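PDB 5NTH: putative aminopeptidase from Leishmania major, which probably acts as a manganese-dependent leucyl aminopeptidase of the M17 family, removing single residues from the amino ends of peptides. Local coordinates for residues A[98-103]-A[125-130]. Residues are numbered along the deposited sequence; the frame is centred on the assembly and turned at random.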
loop_
_atom_site.group_PDB
_atom_site.type_symbol
_atom_site.label_atom_id
_atom_site.label_comp_id
_atom_site.label_asym_id
_atom_site.label_seq_id
_atom_site.Cartn_x
_atom_site.Cartn_y
_atom_site.Cartn_z
ATOM N N GLU A 98 49.288 -14.838 9.864
ATOM C CA GLU A 98 48.166 -14.095 10.419
ATOM C C GLU A 98 47.448 -14.998 11.420
ATOM O O GLU A 98 47.011 -16.112 11.093
ATOM C CB GLU A 98 47.216 -13.592 9.324
ATOM C CG GLU A 98 46.151 -12.606 9.815
ATOM C CD GLU A 98 45.382 -11.939 8.676
ATOM O OE1 GLU A 98 44.379 -12.517 8.247
ATOM O OE2 GLU A 98 45.769 -10.824 8.222
ATOM N N VAL A 99 47.342 -14.499 12.643
ATOM C CA VAL A 99 46.626 -15.188 13.695
ATOM C C VAL A 99 45.427 -14.378 14.180
ATOM O O VAL A 99 45.571 -13.225 14.646
ATOM C CB VAL A 99 47.527 -15.464 14.898
ATOM C CG1 VAL A 99 46.827 -16.405 15.875
ATOM C CG2 VAL A 99 48.824 -16.081 14.422
ATOM N N MET A 100 44.253 -15.001 14.108
ATOM C CA MET A 100 43.043 -14.394 14.619
ATOM C C MET A 100 42.538 -15.275 15.763
ATOM O O MET A 100 42.566 -16.500 15.697
ATOM C CB MET A 100 42.042 -14.168 13.465
ATOM C CG MET A 100 40.598 -13.905 13.895
ATOM S SD MET A 100 39.413 -13.337 12.626
ATOM C CE MET A 100 37.838 -13.844 13.363
ATOM N N VAL A 101 42.122 -14.620 16.830
ATOM C CA VAL A 101 41.768 -15.279 18.053
ATOM C C VAL A 101 40.383 -14.819 18.472
ATOM O O VAL A 101 40.203 -13.623 18.763
ATOM C CB VAL A 101 42.732 -14.893 19.162
ATOM C CG1 VAL A 101 42.198 -15.308 20.540
ATOM C CG2 VAL A 101 44.087 -15.523 18.904
ATOM N N THR A 102 39.437 -15.771 18.579
ATOM C CA THR A 102 38.042 -15.444 18.848
ATOM C C THR A 102 37.463 -16.262 19.987
ATOM O O THR A 102 37.393 -17.484 19.933
ATOM C CB THR A 102 37.158 -15.593 17.579
ATOM O OG1 THR A 102 37.662 -14.750 16.534
ATOM C CG2 THR A 102 35.721 -15.173 17.852
ATOM N N ALA A 103 36.995 -15.551 21.003
ATOM C CA ALA A 103 36.275 -16.151 22.101
ATOM C C ALA A 103 34.788 -16.285 21.763
ATOM O O ALA A 103 34.143 -15.332 21.288
ATOM C CB ALA A 103 36.444 -15.313 23.340
ATOM N N ALA A 125 34.133 -17.285 9.073
ATOM C CA ALA A 125 33.837 -16.473 7.904
ATOM C C ALA A 125 34.680 -15.246 7.822
ATOM O O ALA A 125 35.103 -14.872 6.747
ATOM C CB ALA A 125 32.374 -16.054 7.921
ATOM N N ALA A 126 34.881 -14.615 8.971
ATOM C CA ALA A 126 35.658 -13.406 9.071
ATOM C C ALA A 126 37.176 -13.656 8.910
ATOM O O ALA A 126 37.918 -12.756 8.564
ATOM C CB ALA A 126 35.376 -12.723 10.398
ATOM N N ALA A 127 37.646 -14.862 9.167
ATOM C CA ALA A 127 39.054 -15.195 8.974
ATOM C C ALA A 127 39.363 -15.565 7.535
ATOM O O ALA A 127 40.510 -15.424 7.076
ATOM C CB ALA A 127 39.444 -16.346 9.886
ATOM N N CYS A 128 38.359 -16.043 6.809
ATOM C CA CYS A 128 38.604 -16.481 5.442
ATOM C C CYS A 128 38.809 -15.276 4.519
ATOM O O CYS A 128 39.343 -15.432 3.415
ATOM C CB CYS A 128 37.474 -17.375 4.920
ATOM S SG CYS A 128 37.211 -18.886 5.864
ATOM N N GLY A 129 38.398 -14.081 4.952
ATOM C CA GLY A 129 38.345 -12.936 4.041
ATOM C C GLY A 129 39.681 -12.433 3.516
ATOM O O GLY A 129 39.725 -11.720 2.501
ATOM N N SER A 130 40.753 -12.795 4.233
ATOM C CA SER A 130 42.124 -12.369 3.923
ATOM C C SER A 130 42.994 -13.520 3.398
ATOM O O SER A 130 44.186 -13.353 3.217
ATOM C CB SER A 130 42.753 -11.748 5.179
ATOM O OG SER A 130 42.374 -12.525 6.306
#
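Ser130 and Glu98 form the one hydrogen bond across this contact. The hydroxyl OG of Ser130 donates to OE1 of Glu98 at 2.8 Å. OE1 accepts through its syn lone pair, on the side of OE2. The CB of Ser130 lies behind its hydroxyl, 3.6 Å from Glu98 OE1. The Glu98 side chain runs out from the strand with CG anti to the backbone N (chi1 -170°) and stays extended to CD. This reach brings the carboxylate to Ser130. On Ser130, a chi1 of 41° folds OG back over the backbone, on the side facing Glu98.

Two residues further along the strand, Met100 makes the apolar part of the contact. Its extended chain carries the thioether to Ala126 and Ala127 of helix 117-127. SD sits 4.1 Å from CB of Ala127 and equally near the CA of that residue. The methyl CE goes on to CB of Ala126, 4.0 Å away. The end of Met100 thus spans two consecutive alanines, whose small side chains are consistent with the 7.0 Å between the CA atoms of Met100 and Ala127.

Around this shell, Glu98 OE1 also makes a weak hydrogen bond with ND1 of His46. Met100 packs on Leu48 of strand 46-51, and Ala127 on Leu137 of strand 137-142. Val99 and Val101 point to the other face of the sheet, where they meet Val71 and Leu75 of helix 69-77.

The arrangement is a helix packed on one face of a mixed beta sheet, with helix 69-77 on the other. This three-layered alpha/beta/alpha build is consistent with the macro-like N-terminal domain of M17 aminopeptidases, away from the two manganese ions.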